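Local atomic coordinates of poly(ADP-ribose) glycohydrolase (Thermomonospora curvata, PDB entry 3SIG), a protein that hydrolyses the ribose-ribose O-glycosidic bonds of poly(ADP-ribose), releasing ADP-ribose, by means of a catalytic domain related to macrodomains. Residues A[31-34]-A[35-38]; A[232-235]-A[236-239]; A[266-269]-A[270-274]. One frame throughout, in Å; residues are numbered along the deposited sequence.

Each contact runs along a single helix at the periphery of a macrodomain-like fold built round a seven-stranded mixed sheet, the third reaching F274 at the end of the modelled chain. Contacts 2 and 3 are neighbours on one side of the chain's centre, their own centres about 11 Å apart. The salt bridge from E234 OE1 to R273 NE (3.0 Å) joins their two helices, and A237 packs against both R273 and F274. Contact 3 brings R266 to the adenosine ribose of ADP-ribose, whereas in contact 2 the side chain of V232 stays about 8 Å from that ligand. Contact 1 sits opposite, its nearest atoms about 22 Å from contact 2 and about 26 Å from contact 3.

Contact 1 of 3, residues A[31-34]-A[35-38]; sequences ADHV and AQAV
H33 and Q36 run side by side along helix 31-39, pointing the same way. The side-chain amide nitrogen of Q36, NE2, comes to the edge of the imidazole, near its plane, 4.0 Å from H33 CD2. Ring and amide are almost perpendicular, 82° apart, an edge approach without stacking. Q36 starts with CG anti to its own carbonyl carbon (chi1 -71°) and then extends, which carries the chain back over the preceding turn; its CG rests 3.2 Å from D32 O. That oxygen is already taken by the backbone N-H of Q36 at 2.9 Å, so the aliphatic part of the side chain lies against a hydrogen-bonded carbonyl. R169 of strand 163-175 touches both H33 and Q36. One turn apart, V34 and V38 share a conformation: CG1 is anti to the backbone N (chi1 about 170°) and CG2 lies beside it, which brings V38 CG2 to 3.3 Å from V34 O. The CG1 methyl of V34 faces CG2 of V38 at 4.4 Å, a loose apolar contact. Both valines reach A123 of helix 121-125, while V34 touches P154 and A37 touches V153 of strand 147-157. Four successive i+4 to i bonds, donated by backbone N of A35, Q36, A37 and V38, complete the pattern of an amphipathic surface alpha-helix, its valines and A37 packed on the fold and D32, A35 and Q36 on the solvent side.

Contact 2 of 3, residues A[232-235]-A[236-239]; sequences VAET and FAGL
V232 and F236, one helical turn apart, lie side by side and point the same way. The CG1 methyl of V232 meets the phenyl ring at CE2, 3.8 Å away, while CD2 of F236 comes 3.4 Å from V232 O. That carbonyl also accepts the backbone N-H of F236 at 3.1 Å. A chi1 of -71° sets the F236 ring beside its own backbone N and close to the V232 carbonyl. L239 lays CG 3.5 Å from T235 O, whose bond from L239 N is weak. The T235 hydroxyl, OG1, is hydrogen-bonded to Q231 O. In the next shell, helix 189-209 supplies A200 against F236 and L239, and L196 against T235; F270 of helix 265-273 touches V232 and A233. With an alanine in place of F236, a gap would probably open between V232 CG1 and A200, costing helix 229-240 part of its apolar contact with helix 189-209. Helix 229-240 is the crossover of a beta-alpha-beta unit between strands 214-217 and 252-256. Its contact is mainly apolar, with the polar end of E234 directed to R273 in a salt bridge, so hydrophobic burial is likely to carry most of the attachment and charge pairing to add to it at the exposed edge.

Contact 3 of 3, residues A[266-269]-A[270-274]; sequences RHAA and FARRF. With AR6 ([(2R,3S,4R,5R)-5-(6-aminopurin-9-yl)-3,4-dihydroxy-oxolan-2-yl]methyl [hydroxy-[[(2R,3S,4R,5S)-3,4,5-trihydroxyoxolan-2-yl]methoxy]phosphoryl] hydrogen phosphate), chain B.
R272, on the C-terminal helix 265-273 that follows strand 252-256 of the macrodomain-like fold, folds its guanidinium back over the preceding turn: one face lies over A268 O and A269 CA, both displaced toward the rim and about 3.4 to 3.5 Å from the plane. NH1 approaches A268 CB at 3.3 Å, but its angle to A268 O is too poor for a hydrogen bond; that oxygen is taken by R272 N. The F270 ring receives R266 O at its edge, in plane, with CD2 3.3 Å from the oxygen, while the backbone bond from F270 N to the same oxygen is weak. A third flat group, the R266 guanidinium, has O3' of ADP-ribose centred over one face. The helix thereby places R266 in the ligand pocket. Bends at chi2 (65°) and chi3 (58°) bring the R266 chain alongside the two ribose hydroxyls, with CB 3.4 Å from O2' of the ligand. The guanidinium is fixed by a salt bridge from NE to D259 and a bond from NH1 to C222 O, so its N-H groups are engaged with protein while its face meets the sugar. Towards the chain end, F274 stacks on F255, a ring that F270 also meets. F274 N donates to F270 O at 2.9 Å.

Contact 1 of 3, residues A[31-34]-A[35-38]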
ATOM      1  N   ALA A  31       3.712  14.772 -15.753  1.00 11.00           N
ATOM      2  CA  ALA A  31       3.932  15.822 -14.764  1.00 14.25           C
ATOM      3  C   ALA A  31       2.631  16.298 -14.132  1.00 11.44           C
ATOM      4  O   ALA A  31       2.573  16.505 -12.917  1.00 11.52           O
ATOM      5  CB  ALA A  31       4.654  16.996 -15.369  1.00 13.14           C
ATOM      6  N   ASP A  32       1.595  16.490 -14.920  1.00 11.20           N
ATOM      7  CA  ASP A  32       0.349  17.000 -14.373  1.00 12.48           C
ATOM      8  C   ASP A  32      -0.260  16.004 -13.395  1.00 11.75           C
ATOM      9  O   ASP A  32      -0.707  16.382 -12.305  1.00 12.76           O
ATOM     10  CB  ASP A  32      -0.676  17.321 -15.475  1.00 16.78           C
ATOM     11  CG  ASP A  32      -0.293  18.493 -16.329  1.00 27.70           C
ATOM     12  OD1 ASP A  32       0.559  19.321 -15.920  1.00 27.23           O
ATOM     13  OD2 ASP A  32      -0.879  18.566 -17.431  1.00 31.03           O
ATOM     14  N   HIS A  33      -0.327  14.736 -13.759  1.00 11.98           N
ATOM     15  CA  HIS A  33      -0.904  13.760 -12.847  1.00 12.88           C
ATOM     16  C   HIS A  33      -0.070  13.596 -11.586  1.00  9.64           C
ATOM     17  O   HIS A  33      -0.640  13.453 -10.489  1.00 10.54           O
ATOM     18  CB  HIS A  33      -1.121  12.442 -13.546  1.00 13.19           C
ATOM     19  CG  HIS A  33      -2.272  12.473 -14.488  1.00 17.62           C
ATOM     20  ND1 HIS A  33      -2.581  11.429 -15.328  1.00 21.50           N
ATOM     21  CD2 HIS A  33      -3.184  13.440 -14.730  1.00 23.51           C
ATOM     22  CE1 HIS A  33      -3.636  11.752 -16.052  1.00 25.36           C
ATOM     23  NE2 HIS A  33      -4.021  12.969 -15.713  1.00 29.45           N
ATOM     24  N   VAL A  34       1.253  13.643 -11.687  1.00  9.86           N
ATOM     25  CA  VAL A  34       2.108  13.562 -10.505  1.00 10.69           C
ATOM     26  C   VAL A  34       1.864  14.767  -9.605  1.00  9.27           C
ATOM     27  O   VAL A  34       1.690  14.619  -8.394  1.00 10.10           O
ATOM     28  CB  VAL A  34       3.596  13.437 -10.889  1.00 10.34           C
ATOM     29  CG1 VAL A  34       4.510  13.603  -9.668  1.00 14.09           C
ATOM     30  CG2 VAL A  34       3.833  12.097 -11.542  1.00 12.74           C
ATOM     31  N   ALA A  35       1.853  15.964 -10.175  1.00 10.88           N
ATOM     32  CA  ALA A  35       1.597  17.189  -9.404  1.00 12.34           C
ATOM     33  C   ALA A  35       0.243  17.163  -8.729  1.00 10.56           C
ATOM     34  O   ALA A  35       0.140  17.571  -7.563  1.00 12.27           O
ATOM     35  CB  ALA A  35       1.725  18.409 -10.281  1.00 13.48           C
ATOM     36  N   GLN A  36      -0.772  16.638  -9.395  1.00 11.08           N
ATOM     37  CA  GLN A  36      -2.099  16.532  -8.814  1.00 12.28           C
ATOM     38  C   GLN A  36      -2.061  15.575  -7.634  1.00 10.61           C
ATOM     39  O   GLN A  36      -2.649  15.836  -6.578  1.00 10.94           O
ATOM     40  CB  GLN A  36      -3.128  16.063  -9.831  1.00 13.68           C
ATOM     41  CG  GLN A  36      -3.453  17.097 -10.885  1.00 15.90           C
ATOM     42  CD  GLN A  36      -4.521  16.579 -11.822  1.00 23.51           C
ATOM     43  OE1 GLN A  36      -5.428  15.850 -11.395  1.00 32.60           O
ATOM     44  NE2 GLN A  36      -4.405  16.913 -13.106  1.00 27.51           N
ATOM     45  N   ALA A  37      -1.408  14.436  -7.780  1.00  9.37           N
ATOM     46  CA  ALA A  37      -1.312  13.486  -6.693  1.00  8.52           C
ATOM     47  C   ALA A  37      -0.608  14.106  -5.490  1.00  8.56           C
ATOM     48  O   ALA A  37      -1.045  13.916  -4.350  1.00  9.41           O
ATOM     49  CB  ALA A  37      -0.614  12.221  -7.152  1.00 10.56           C
ATOM     50  N   VAL A  38       0.483  14.830  -5.711  1.00  9.45           N
ATOM     51  CA  VAL A  38       1.207  15.452  -4.609  1.00 10.28           C
ATOM     52  C   VAL A  38       0.335  16.495  -3.913  1.00  8.64           C
ATOM     53  O   VAL A  38       0.215  16.506  -2.695  1.00  9.96           O
ATOM     54  CB  VAL A  38       2.514  16.107  -5.118  1.00 10.67           C
ATOM     55  CG1 VAL A  38       3.156  16.929  -4.007  1.00 12.53           C
ATOM     56  CG2 VAL A  38       3.455  15.024  -5.622  1.00 11.18           C
TER

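Contact 2 of 3, residues A[232-235]-A[236-239]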
ATOM      1  N   VAL A 232      -3.055 -11.549  10.504  1.00  9.92           N
ATOM      2  CA  VAL A 232      -3.386 -10.397   9.672  1.00  9.42           C
ATOM      3  C   VAL A 232      -4.621 -10.728   8.803  1.00  9.81           C
ATOM      4  O   VAL A 232      -5.538  -9.906   8.686  1.00 10.00           O
ATOM      5  CB  VAL A 232      -2.186  -9.931   8.818  1.00  9.66           C
ATOM      6  CG1 VAL A 232      -2.597  -8.805   7.922  1.00 10.57           C
ATOM      7  CG2 VAL A 232      -1.037  -9.483   9.760  1.00 11.69           C
ATOM      8  N   ALA A 233      -4.700 -11.940   8.263  1.00  9.51           N
ATOM      9  CA  ALA A 233      -5.891 -12.338   7.521  1.00  9.85           C
ATOM     10  C   ALA A 233      -7.113 -12.276   8.436  1.00  9.47           C
ATOM     11  O   ALA A 233      -8.164 -11.768   8.042  1.00 10.87           O
ATOM     12  CB  ALA A 233      -5.722 -13.731   6.938  1.00 10.40           C
ATOM     13  N   GLU A 234      -6.992 -12.785   9.654  1.00 10.79           N
ATOM     14  CA  GLU A 234      -8.114 -12.755  10.603  1.00 11.49           C
ATOM     15  C   GLU A 234      -8.524 -11.316  10.934  1.00 11.22           C
ATOM     16  O   GLU A 234      -9.719 -11.038  11.110  1.00 11.47           O
ATOM     17  CB  GLU A 234      -7.775 -13.537  11.875  1.00 14.61           C
ATOM     18  CG  GLU A 234      -8.893 -13.535  12.890  1.00 18.22           C
ATOM     19  CD  GLU A 234     -10.137 -14.229  12.399  1.00 20.79           C
ATOM     20  OE1 GLU A 234     -10.019 -15.187  11.624  1.00 22.68           O
ATOM     21  OE2 GLU A 234     -11.239 -13.822  12.818  1.00 30.06           O
ATOM     22  N   THR A 235      -7.554 -10.420  11.010  1.00 10.39           N
ATOM     23  CA  THR A 235      -7.825  -9.013  11.300  1.00 11.13           C
ATOM     24  C   THR A 235      -8.746  -8.453  10.226  1.00 10.67           C
ATOM     25  O   THR A 235      -9.787  -7.844  10.527  1.00 11.18           O
ATOM     26  CB  THR A 235      -6.533  -8.209  11.360  1.00 12.05           C
ATOM     27  OG1 THR A 235      -5.741  -8.683  12.452  1.00 14.78           O
ATOM     28  CG2 THR A 235      -6.772  -6.731  11.549  1.00 13.64           C
ATOM     29  N   PHE A 236      -8.379  -8.645   8.964  1.00  8.87           N
ATOM     30  CA  PHE A 236      -9.231  -8.175   7.860  1.00  8.44           C
ATOM     31  C   PHE A 236     -10.570  -8.897   7.842  1.00  8.97           C
ATOM     32  O   PHE A 236     -11.602  -8.278   7.572  1.00 10.68           O
ATOM     33  CB  PHE A 236      -8.536  -8.253   6.509  1.00 10.91           C
ATOM     34  CG  PHE A 236      -7.441  -7.255   6.340  1.00  8.87           C
ATOM     35  CD1 PHE A 236      -7.724  -5.904   6.296  1.00 10.51           C
ATOM     36  CD2 PHE A 236      -6.133  -7.669   6.138  1.00  9.31           C
ATOM     37  CE1 PHE A 236      -6.695  -4.954   6.105  1.00  9.88           C
ATOM     38  CE2 PHE A 236      -5.120  -6.726   5.927  1.00 11.29           C
ATOM     39  CZ  PHE A 236      -5.414  -5.373   5.909  1.00 10.35           C
ATOM     40  N   ALA A 237     -10.573 -10.188   8.153  1.00 10.58           N
ATOM     41  CA  ALA A 237     -11.830 -10.935   8.188  1.00 10.63           C
ATOM     42  C   ALA A 237     -12.801 -10.406   9.223  1.00 10.69           C
ATOM     43  O   ALA A 237     -14.009 -10.313   8.959  1.00 12.96           O
ATOM     44  CB  ALA A 237     -11.569 -12.414   8.464  1.00 11.31           C
ATOM     45  N   GLY A 238     -12.320 -10.085  10.405  1.00 11.91           N
ATOM     46  CA  GLY A 238     -13.193  -9.543  11.428  1.00 12.93           C
ATOM     47  C   GLY A 238     -13.819  -8.214  11.039  1.00 11.63           C
ATOM     48  O   GLY A 238     -14.921  -7.883  11.486  1.00 13.60           O
ATOM     49  N   LEU A 239     -13.146  -7.452  10.193  1.00 10.45           N
ATOM     50  CA  LEU A 239     -13.655  -6.173   9.727  1.00 10.06           C
ATOM     51  C   LEU A 239     -14.626  -6.322   8.565  1.00 11.24           C
ATOM     52  O   LEU A 239     -15.593  -5.547   8.453  1.00 12.02           O
ATOM     53  CB  LEU A 239     -12.487  -5.269   9.299  1.00  9.36           C
ATOM     54  CG  LEU A 239     -11.617  -4.816  10.477  1.00 11.04           C
ATOM     55  CD1 LEU A 239     -10.290  -4.201   9.957  1.00 11.87           C
ATOM     56  CD2 LEU A 239     -12.311  -3.876  11.427  1.00 13.54           C
TER

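Contact 3 of 3, residues A[266-269]-A[270-274]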
ATOM      1  N   ARG A 266       2.274 -16.793   2.993  1.00 12.98           N
ATOM      2  CA  ARG A 266       1.412 -15.638   3.192  1.00 12.47           C
ATOM      3  C   ARG A 266       0.158 -15.800   2.348  1.00 12.27           C
ATOM      4  O   ARG A 266      -0.959 -15.457   2.800  1.00 12.99           O
ATOM      5  CB  ARG A 266       2.133 -14.318   2.841  1.00 13.09           C
ATOM      6  CG  ARG A 266       2.903 -13.679   4.004  1.00 14.00           C
ATOM      7  CD  ARG A 266       4.078 -14.436   4.537  1.00 14.24           C
ATOM      8  NE  ARG A 266       5.122 -14.747   3.559  1.00 14.61           N
ATOM      9  CZ  ARG A 266       6.423 -14.537   3.730  1.00 14.55           C
ATOM     10  NH1 ARG A 266       6.877 -13.899   4.793  1.00 15.24           N
ATOM     11  NH2 ARG A 266       7.288 -14.944   2.806  1.00 16.75           N
ATOM     12  N   HIS A 267       0.323 -16.270   1.120  1.00 11.36           N
ATOM     13  CA  HIS A 267      -0.797 -16.466   0.237  1.00 13.63           C
ATOM     14  C   HIS A 267      -1.674 -17.566   0.781  1.00 14.21           C
ATOM     15  O   HIS A 267      -2.900 -17.433   0.795  1.00 15.31           O
ATOM     16  CB  HIS A 267      -0.342 -16.774  -1.190  1.00 13.43           C
ATOM     17  CG  HIS A 267      -1.471 -17.166  -2.088  1.00 13.96           C
ATOM     18  ND1 HIS A 267      -1.891 -18.473  -2.210  1.00 17.54           N
ATOM     19  CD2 HIS A 267      -2.308 -16.427  -2.858  1.00 15.13           C
ATOM     20  CE1 HIS A 267      -2.934 -18.523  -3.020  1.00 19.91           C
ATOM     21  NE2 HIS A 267      -3.203 -17.298  -3.431  1.00 18.69           N
ATOM     22  N   ALA A 268      -1.068 -18.643   1.240  1.00 14.51           N
ATOM     23  CA  ALA A 268      -1.840 -19.756   1.774  1.00 15.17           C
ATOM     24  C   ALA A 268      -2.724 -19.345   2.948  1.00 13.31           C
ATOM     25  O   ALA A 268      -3.855 -19.795   3.057  1.00 14.41           O
ATOM     26  CB  ALA A 268      -0.910 -20.883   2.173  1.00 19.46           C
ATOM     27  N   ALA A 269      -2.233 -18.490   3.838  1.00 13.96           N
ATOM     28  CA  ALA A 269      -3.012 -18.070   5.001  1.00 12.60           C
ATOM     29  C   ALA A 269      -4.236 -17.276   4.574  1.00 12.07           C
ATOM     30  O   ALA A 269      -5.321 -17.458   5.122  1.00 13.32           O
ATOM     31  CB  ALA A 269      -2.159 -17.235   5.939  1.00 14.42           C
ATOM     32  N   PHE A 270      -4.071 -16.409   3.588  1.00 11.94           N
ATOM     33  CA  PHE A 270      -5.202 -15.637   3.095  1.00 10.91           C
ATOM     34  C   PHE A 270      -6.181 -16.510   2.312  1.00 13.87           C
ATOM     35  O   PHE A 270      -7.402 -16.377   2.488  1.00 13.76           O
ATOM     36  CB  PHE A 270      -4.742 -14.425   2.274  1.00 12.31           C
ATOM     37  CG  PHE A 270      -4.345 -13.259   3.136  1.00 10.39           C
ATOM     38  CD1 PHE A 270      -5.213 -12.193   3.336  1.00 10.50           C
ATOM     39  CD2 PHE A 270      -3.132 -13.254   3.805  1.00 10.92           C
ATOM     40  CE1 PHE A 270      -4.837 -11.144   4.172  1.00 10.58           C
ATOM     41  CE2 PHE A 270      -2.791 -12.223   4.649  1.00 11.79           C
ATOM     42  CZ  PHE A 270      -3.641 -11.167   4.820  1.00 10.88           C
ATOM     43  N   ALA A 271      -5.667 -17.446   1.512  1.00 13.27           N
ATOM     44  CA  ALA A 271      -6.524 -18.362   0.753  1.00 14.68           C
ATOM     45  C   ALA A 271      -7.373 -19.187   1.697  1.00 17.20           C
ATOM     46  O   ALA A 271      -8.551 -19.415   1.447  1.00 18.89           O
ATOM     47  CB  ALA A 271      -5.687 -19.277  -0.150  1.00 18.77           C
ATOM     48  N   ARG A 272      -6.786 -19.628   2.798  1.00 15.07           N
ATOM     49  CA  ARG A 272      -7.525 -20.422   3.770  1.00 16.45           C
ATOM     50  C   ARG A 272      -8.642 -19.617   4.403  1.00 18.35           C
ATOM     51  O   ARG A 272      -9.750 -20.096   4.610  1.00 18.50           O
ATOM     52  CB  ARG A 272      -6.599 -20.942   4.863  1.00 18.39           C
ATOM     53  CG  ARG A 272      -5.728 -22.101   4.383  1.00 29.92           C
ATOM     54  CD  ARG A 272      -5.061 -22.834   5.537  1.00 30.61           C
ATOM     55  NE  ARG A 272      -4.067 -22.013   6.217  1.00 31.02           N
ATOM     56  CZ  ARG A 272      -2.818 -21.840   5.792  1.00 23.10           C
ATOM     57  NH1 ARG A 272      -2.395 -22.433   4.681  1.00 32.07           N
ATOM     58  NH2 ARG A 272      -1.989 -21.081   6.480  1.00 21.86           N
ATOM     59  N   ARG A 273      -8.358 -18.373   4.741  1.00 14.46           N
ATOM     60  CA  ARG A 273      -9.340 -17.605   5.489  1.00 15.39           C
ATOM     61  C   ARG A 273     -10.462 -17.086   4.593  1.00 15.62           C
ATOM     62  O   ARG A 273     -11.613 -17.035   5.049  1.00 20.70           O
ATOM     63  CB  ARG A 273      -8.662 -16.435   6.218  1.00 13.80           C
ATOM     64  CG  ARG A 273      -9.601 -15.574   7.089  1.00 17.72           C
ATOM     65  CD  ARG A 273     -10.239 -16.457   8.160  1.00 18.89           C
ATOM     66  NE  ARG A 273     -11.308 -15.839   8.950  1.00 18.88           N
ATOM     67  CZ  ARG A 273     -12.585 -15.788   8.585  1.00 19.15           C
ATOM     68  NH1 ARG A 273     -12.965 -16.247   7.405  1.00 22.19           N
ATOM     69  NH2 ARG A 273     -13.483 -15.228   9.385  1.00 24.72           N
ATOM     70  N   PHE A 274     -10.158 -16.729   3.356  1.00 15.45           N
ATOM     71  CA  PHE A 274     -11.125 -16.084   2.473  1.00 18.89           C
ATOM     72  C   PHE A 274     -11.533 -16.950   1.288  1.00 31.10           C
ATOM     73  O   PHE A 274     -12.427 -16.555   0.534  1.00 32.52           O
ATOM     74  CB  PHE A 274     -10.571 -14.761   1.958  1.00 17.01           C
ATOM     75  CG  PHE A 274     -10.395 -13.717   3.030  1.00 12.61           C
ATOM     76  CD1 PHE A 274     -11.495 -13.001   3.500  1.00 12.45           C
ATOM     77  CD2 PHE A 274      -9.151 -13.447   3.568  1.00 12.86           C
ATOM     78  CE1 PHE A 274     -11.344 -12.042   4.470  1.00 13.69           C
ATOM     79  CE2 PHE A 274      -8.987 -12.508   4.551  1.00 12.61           C
ATOM     80  CZ  PHE A 274     -10.074 -11.798   5.014  1.00 12.59           C
TER
HETATM   81  N1  AR6 B 280       2.493  -7.557  -4.104  1.00  9.49           N
HETATM   82  C2  AR6 B 280       1.758  -8.294  -3.277  1.00 10.25           C
HETATM   83  N3  AR6 B 280       2.223  -8.990  -2.199  1.00  8.90           N
HETATM   84  C4  AR6 B 280       3.555  -8.853  -2.004  1.00 10.35           C
HETATM   85  C5  AR6 B 280       4.393  -8.061  -2.865  1.00  9.51           C
HETATM   86  C6  AR6 B 280       3.775  -7.424  -3.909  1.00  9.54           C
HETATM   87  N6  AR6 B 280       4.536  -6.659  -4.795  1.00 11.25           N
HETATM   88  N7  AR6 B 280       5.721  -8.151  -2.316  1.00 10.07           N
HETATM   89  C8  AR6 B 280       5.648  -8.935  -1.294  1.00 10.32           C
HETATM   90  N9  AR6 B 280       4.395  -9.405  -1.033  1.00  9.56           N
HETATM   91  PA  AR6 B 280       6.427  -6.717   2.732  1.00 10.02           P
HETATM   92  PB  AR6 B 280       5.849  -5.601   5.433  1.00  9.49           P
HETATM   93  C1' AR6 B 280       3.867 -10.270   0.018  1.00 10.60           C
HETATM   94  O1A AR6 B 280       7.475  -7.577   3.343  1.00 11.74           O
HETATM   95  O1B AR6 B 280       4.665  -4.731   5.807  1.00  9.97           O
HETATM   96  C1D AR6 B 280       9.559  -2.510   3.104  1.00 10.70           C
HETATM   97  O1D AR6 B 280      10.952  -2.367   3.071  1.00 12.62           O
HETATM   98  C2' AR6 B 280       4.887 -11.225   0.601  1.00  9.74           C
HETATM   99  O2' AR6 B 280       4.268 -12.433   0.943  1.00 12.26           O
HETATM  100  O2A AR6 B 280       6.829  -5.807   1.600  1.00 10.77           O
HETATM  101  O2B AR6 B 280       6.020  -6.905   6.137  1.00 10.19           O
HETATM  102  C2D AR6 B 280       8.995  -1.265   3.665  1.00 11.61           C
HETATM  103  O2D AR6 B 280       9.464  -0.068   3.149  1.00  9.81           O
HETATM  104  C3' AR6 B 280       5.317 -10.508   1.828  1.00 11.11           C
HETATM  105  O3' AR6 B 280       5.731 -11.372   2.836  1.00 12.06           O
HETATM  106  O3A AR6 B 280       5.693  -5.885   3.872  1.00  9.27           O
HETATM  107  C3D AR6 B 280       8.892  -1.513   5.109  1.00  9.66           C
HETATM  108  O3D AR6 B 280      10.130  -1.093   5.619  1.00 13.34           O
HETATM  109  C4' AR6 B 280       4.113  -9.720   2.255  1.00 10.59           C
HETATM  110  O4' AR6 B 280       3.331  -9.545   1.095  1.00  9.66           O
HETATM  111  C4D AR6 B 280       8.698  -2.987   5.173  1.00  9.86           C
HETATM  112  O4D AR6 B 280       9.224  -3.561   3.986  1.00 11.50           O
HETATM  113  C5' AR6 B 280       4.397  -8.380   2.921  1.00 10.40           C
HETATM  114  O5' AR6 B 280       5.224  -7.578   2.094  1.00 10.44           O
HETATM  115  C5D AR6 B 280       7.241  -3.407   5.363  1.00  9.41           C
HETATM  116  O5D AR6 B 280       7.209  -4.807   5.563  1.00  9.55           O